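PDB 6HE6: cell division protein FtsX from Streptococcus pneumoniae, which forms with FtsE an ABC transporter complex of cell division and interacts through its large extracellular loop with the peptidoglycan hydrolase PcsB. Local coordinates for residues 36-39 with 40-43; 56-59 with 60-64. All coordinates share one frame; numbering follows the deposited sequence.

Contact 1 of 2, residues 36-39 with 40-43; sequences NNDY and HKVY
D38 and Y39 meet K41 and H40 in two overlapping beta turns that lead from strand 32-35 into helix 41-47. The first is a type I turn from N36 to Y39. N36 OD1 accepts from D38 N at 2.9 Å, an Asx turn in which the donor stands above the carbonyl plane. K41 CE, in the bent lysine chain, lies 3.8 Å from N37 O. D38 starts the type II turn to K41, closed by a weak bond from K41 N to D38 O of 3.4 Å; D38 OD1 and K41 NZ, 4.1 Å apart, are beyond salt-bridge distance, though their opposite charges may still attract. Y39 carries most of the contact. With its CG anti to the backbone N (chi1 172°), its ring stacks face to face on the H40 imidazole, centroids 3.7 Å apart and planes at 22°. Y39 CZ sits over the imidazole centre, whereas Y43 CD2 approaches the opposite imidazole face, so H40 is held between two tyrosines. H40 is the N-cap residue, but D22 engages the helix start, its carboxylate accepting from V42 N and Y43 N. H40, V42 and Y43 touch Y89 of strand 88-93, placing the helix start against the four-stranded sheet.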
loop_
_atom_site.group_PDB
_atom_site.type_symbol
_atom_site.label_atom_id
_atom_site.label_comp_id
_atom_site.label_asym_id
_atom_site.label_seq_id
_atom_site.Cartn_x
_atom_site.Cartn_y
_atom_site.Cartn_z
ATOM N N ASN A 36 5.455 11.968 12.570
ATOM C CA ASN A 36 6.206 11.038 11.735
ATOM C C ASN A 36 6.767 11.814 10.552
ATOM O O ASN A 36 6.028 12.157 9.625
ATOM C CB ASN A 36 5.299 9.900 11.265
ATOM C CG ASN A 36 6.024 8.902 10.393
ATOM O OD1 ASN A 36 7.224 9.011 10.200
ATOM N ND2 ASN A 36 5.294 7.930 9.847
ATOM N N ASN A 37 8.071 12.092 10.574
ATOM C CA ASN A 37 8.706 12.783 9.455
ATOM C C ASN A 37 8.635 11.996 8.152
ATOM O O ASN A 37 8.768 12.590 7.078
ATOM C CB ASN A 37 10.169 13.077 9.776
ATOM C CG ASN A 37 10.323 14.119 10.846
ATOM O OD1 ASN A 37 9.417 14.915 11.079
ATOM N ND2 ASN A 37 11.475 14.128 11.506
ATOM N N ASP A 38 8.458 10.681 8.211
ATOM C CA ASP A 38 8.400 9.878 6.999
ATOM C C ASP A 38 6.982 9.716 6.470
ATOM O O ASP A 38 6.762 8.905 5.566
ATOM C CB ASP A 38 9.037 8.511 7.240
ATOM C CG ASP A 38 10.534 8.604 7.469
ATOM O OD1 ASP A 38 11.112 9.675 7.175
ATOM O OD2 ASP A 38 11.135 7.607 7.923
ATOM N N TYR A 39 6.034 10.492 6.990
ATOM C CA TYR A 39 4.637 10.363 6.607
ATOM C C TYR A 39 4.460 10.711 5.139
ATOM O O TYR A 39 4.894 11.779 4.684
ATOM C CB TYR A 39 3.772 11.273 7.478
ATOM C CG TYR A 39 2.326 11.359 7.056
ATOM C CD1 TYR A 39 1.500 10.255 7.130
ATOM C CD2 TYR A 39 1.796 12.545 6.561
ATOM C CE1 TYR A 39 0.175 10.334 6.742
ATOM C CE2 TYR A 39 0.486 12.630 6.168
ATOM C CZ TYR A 39 -0.323 11.525 6.266
ATOM O OH TYR A 39 -1.635 11.586 5.880
ATOM N N HIS A 40 3.840 9.801 4.393
ATOM C CA HIS A 40 3.435 10.045 3.005
ATOM C C HIS A 40 4.609 10.232 2.061
ATOM O O HIS A 40 4.424 10.680 0.916
ATOM C CB HIS A 40 2.481 11.245 2.913
ATOM C CG HIS A 40 1.044 10.885 3.121
ATOM N ND1 HIS A 40 0.632 9.592 3.355
ATOM C CD2 HIS A 40 -0.077 11.639 3.104
ATOM C CE1 HIS A 40 -0.681 9.564 3.479
ATOM N NE2 HIS A 40 -1.136 10.794 3.338
ATOM N N LYS A 41 5.821 9.871 2.492
ATOM C CA LYS A 41 6.978 9.905 1.595
ATOM C C LYS A 41 6.730 9.073 0.343
ATOM O O LYS A 41 7.039 9.497 -0.779
ATOM C CB LYS A 41 8.215 9.383 2.327
ATOM C CG LYS A 41 9.291 10.419 2.612
ATOM C CD LYS A 41 8.743 11.627 3.336
ATOM C CE LYS A 41 9.801 12.723 3.464
ATOM N NZ LYS A 41 11.132 12.198 3.891
ATOM N N VAL A 42 6.196 7.865 0.521
ATOM C CA VAL A 42 5.934 7.000 -0.626
ATOM C C VAL A 42 4.681 7.447 -1.358
ATOM O O VAL A 42 4.661 7.498 -2.598
ATOM C CB VAL A 42 5.829 5.537 -0.178
ATOM C CG1 VAL A 42 5.457 4.660 -1.361
ATOM C CG2 VAL A 42 7.141 5.101 0.467
ATOM N N TYR A 43 3.621 7.780 -0.607
ATOM C CA TYR A 43 2.386 8.279 -1.207
ATOM C C TYR A 43 2.684 9.420 -2.170
ATOM O O TYR A 43 2.268 9.388 -3.331
ATOM C CB TYR A 43 1.390 8.726 -0.111
ATOM C CG TYR A 43 0.181 9.498 -0.634
ATOM C CD1 TYR A 43 -0.963 8.835 -1.058
ATOM C CD2 TYR A 43 0.199 10.889 -0.728
ATOM C CE1 TYR A 43 -2.059 9.541 -1.552
ATOM C CE2 TYR A 43 -0.880 11.592 -1.220
ATOM C CZ TYR A 43 -2.006 10.910 -1.624
ATOM O OH TYR A 43 -3.067 11.620 -2.113
#

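Contact 2 of 2, residues 56-59 with 60-64. With CAT (dodecane-trimethylamine), chain C.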
loop_
_atom_site.group_PDB
_atom_site.type_symbol
_atom_site.label_atom_id
_atom_site.label_comp_id
_atom_site.label_asym_id
_atom_site.label_seq_id
_atom_site.Cartn_x
_atom_site.Cartn_y
_atom_site.Cartn_z
ATOM N N THR A 56 -4.370 4.711 -3.151
ATOM C CA THR A 56 -5.219 4.440 -2.001
ATOM C C THR A 56 -4.514 3.470 -1.066
ATOM O O THR A 56 -4.118 2.382 -1.489
ATOM C CB THR A 56 -6.549 3.842 -2.474
ATOM O OG1 THR A 56 -7.160 4.729 -3.424
ATOM C CG2 THR A 56 -7.472 3.631 -1.311
ATOM N N PHE A 57 -4.350 3.863 0.200
ATOM C CA PHE A 57 -3.736 2.978 1.180
ATOM C C PHE A 57 -4.589 1.734 1.435
ATOM O O PHE A 57 -5.803 1.825 1.636
ATOM C CB PHE A 57 -3.510 3.713 2.514
ATOM C CG PHE A 57 -2.625 2.956 3.487
ATOM C CD1 PHE A 57 -1.336 2.588 3.133
ATOM C CD2 PHE A 57 -3.083 2.615 4.751
ATOM C CE1 PHE A 57 -0.523 1.893 4.029
ATOM C CE2 PHE A 57 -2.283 1.938 5.633
ATOM C CZ PHE A 57 -1.001 1.569 5.274
ATOM N N SER A 58 -3.931 0.567 1.479
ATOM C CA SER A 58 -4.556 -0.706 1.861
ATOM C C SER A 58 -3.681 -1.356 2.930
ATOM O O SER A 58 -2.627 -1.922 2.624
ATOM C CB SER A 58 -4.731 -1.640 0.657
ATOM O OG SER A 58 -4.998 -2.986 1.050
ATOM N N SER A 59 -4.111 -1.281 4.179
ATOM C CA SER A 59 -3.301 -1.815 5.263
ATOM C C SER A 59 -3.219 -3.347 5.223
ATOM O O SER A 59 -4.084 -4.043 4.669
ATOM C CB SER A 59 -3.892 -1.419 6.600
ATOM O OG SER A 59 -4.953 -2.305 6.862
ATOM N N LYS A 60 -2.201 -3.873 5.901
ATOM C CA LYS A 60 -2.077 -5.322 6.022
ATOM C C LYS A 60 -3.258 -5.928 6.783
ATOM O O LYS A 60 -3.726 -7.024 6.448
ATOM C CB LYS A 60 -0.749 -5.688 6.694
ATOM C CG LYS A 60 -0.512 -5.095 8.084
ATOM C CD LYS A 60 0.909 -5.457 8.590
ATOM C CE LYS A 60 1.590 -4.272 9.279
ATOM N NZ LYS A 60 0.911 -3.863 10.559
ATOM N N GLU A 61 -3.746 -5.237 7.815
ATOM C CA GLU A 61 -4.945 -5.686 8.518
ATOM C C GLU A 61 -6.099 -5.871 7.540
ATOM O O GLU A 61 -6.644 -6.970 7.388
ATOM C CB GLU A 61 -5.314 -4.671 9.603
ATOM C CG GLU A 61 -4.279 -4.581 10.718
ATOM C CD GLU A 61 -3.001 -3.874 10.314
ATOM O OE1 GLU A 61 -3.010 -3.155 9.294
ATOM O OE2 GLU A 61 -1.980 -4.048 11.018
ATOM N N GLU A 62 -6.441 -4.794 6.830
ATOM C CA GLU A 62 -7.538 -4.829 5.877
ATOM C C GLU A 62 -7.376 -5.971 4.871
ATOM O O GLU A 62 -8.347 -6.677 4.572
ATOM C CB GLU A 62 -7.605 -3.468 5.185
ATOM C CG GLU A 62 -8.556 -3.338 4.040
ATOM C CD GLU A 62 -8.271 -2.077 3.245
ATOM O OE1 GLU A 62 -7.697 -1.122 3.824
ATOM O OE2 GLU A 62 -8.594 -2.052 2.040
ATOM N N GLN A 63 -6.150 -6.193 4.360
ATOM C CA GLN A 63 -5.935 -7.260 3.381
ATOM C C GLN A 63 -6.237 -8.625 3.967
ATOM O O GLN A 63 -6.683 -9.521 3.241
ATOM C CB GLN A 63 -4.503 -7.261 2.833
ATOM C CG GLN A 63 -4.142 -6.055 1.999
ATOM C CD GLN A 63 -2.682 -6.063 1.544
ATOM O OE1 GLN A 63 -2.175 -7.072 1.044
ATOM N NE2 GLN A 63 -2.001 -4.932 1.734
ATOM N N TYR A 64 -6.002 -8.807 5.269
ATOM C CA TYR A 64 -6.269 -10.109 5.862
ATOM C C TYR A 64 -7.765 -10.301 6.103
ATOM O O TYR A 64 -8.294 -11.388 5.862
ATOM C CB TYR A 64 -5.473 -10.295 7.158
ATOM C CG TYR A 64 -5.907 -11.521 7.919
ATOM C CD1 TYR A 64 -5.586 -12.790 7.452
ATOM C CD2 TYR A 64 -6.653 -11.422 9.086
ATOM C CE1 TYR A 64 -5.987 -13.928 8.125
ATOM C CE2 TYR A 64 -7.065 -12.576 9.777
ATOM C CZ TYR A 64 -6.721 -13.816 9.285
ATOM O OH TYR A 64 -7.115 -14.965 9.938
HETATM C C1 CAT C . -2.694 -12.613 12.065
HETATM C C2 CAT C . -3.221 -13.507 10.931
HETATM C C3 CAT C . -2.264 -13.501 9.727
HETATM C C4 CAT C . -2.369 -14.778 8.874
HETATM C C5 CAT C . -1.470 -14.642 7.633
HETATM C C6 CAT C . -1.250 -15.957 6.866
HETATM C C7 CAT C . 0.254 -16.232 6.781
HETATM C C8 CAT C . 0.679 -17.070 5.570
HETATM C C9 CAT C . 2.061 -16.572 5.131
HETATM C C10 CAT C . 2.780 -17.582 4.240
HETATM C C11 CAT C . 3.518 -16.820 3.133
HETATM C C12 CAT C . 4.977 -17.269 3.058
HETATM C CA1 CAT C . -3.125 -10.741 13.515
HETATM C CB1 CAT C . -4.192 -10.908 11.400
HETATM C CC1 CAT C . -4.784 -12.377 13.193
HETATM N NE1 CAT C . -3.697 -11.666 12.539
#
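S59 OG accepts from E62 N at 2.9 Å along a nearly straight bond (170°), making S59 the N-cap of helix 60-70. This hydroxyl lies between the backbone N and the carbonyl carbon (chi1 80°), which turns it over the first helical turn; it also donates weakly to E61 OE1. The capping box stays incomplete, because E62 OE1 remains 3.6 Å from S59 N, a buried N-H with no partner in the model. Q63 holds the other bonds across the junction: its backbone N reaches S59 O at 3.0 Å, and NE2 donates to S58 O at 3.2 Å from above the carbonyl plane, with that oxygen close to the plane of the Q63 amide. The junction ends the second strand of a ferredoxin-like sheet and begins an insertion before strand 88-93. Van der Waals packing adds Q63 CG against S58 OG at 3.3 Å. Among charged groups, K60 NZ meets E61 OE2 on its syn side in a 2.9 Å salt bridge. Ligand contacts fall to Y64, whose ring has dodecane-trimethylamine C2 over one face, offset toward the rim, and the ligand methyl CB1 3.4 Å from Y64 CD2, while Y64 OH bonds to W75 N.

How the contacts relate
From the N terminus the chain passes strand 11-16 and the hairpin of strands 26-29 and 32-35 before reaching contact 1, which joins that hairpin to helix 41-47. The helix is followed by strand 52-58, an outermost strand of the four-stranded sheet, and contact 2 turns from its end into helix 60-70. Both contacts are local bends within continuous chain, in series; they neither nest nor cross. The centres of contacts 1 and 2 lie about 17 Å apart; their nearest atoms are about 6 Å apart and do not touch. Y89 of strand 88-93 links them: its ring meets F57 of contact 2 and also packs against contact 1.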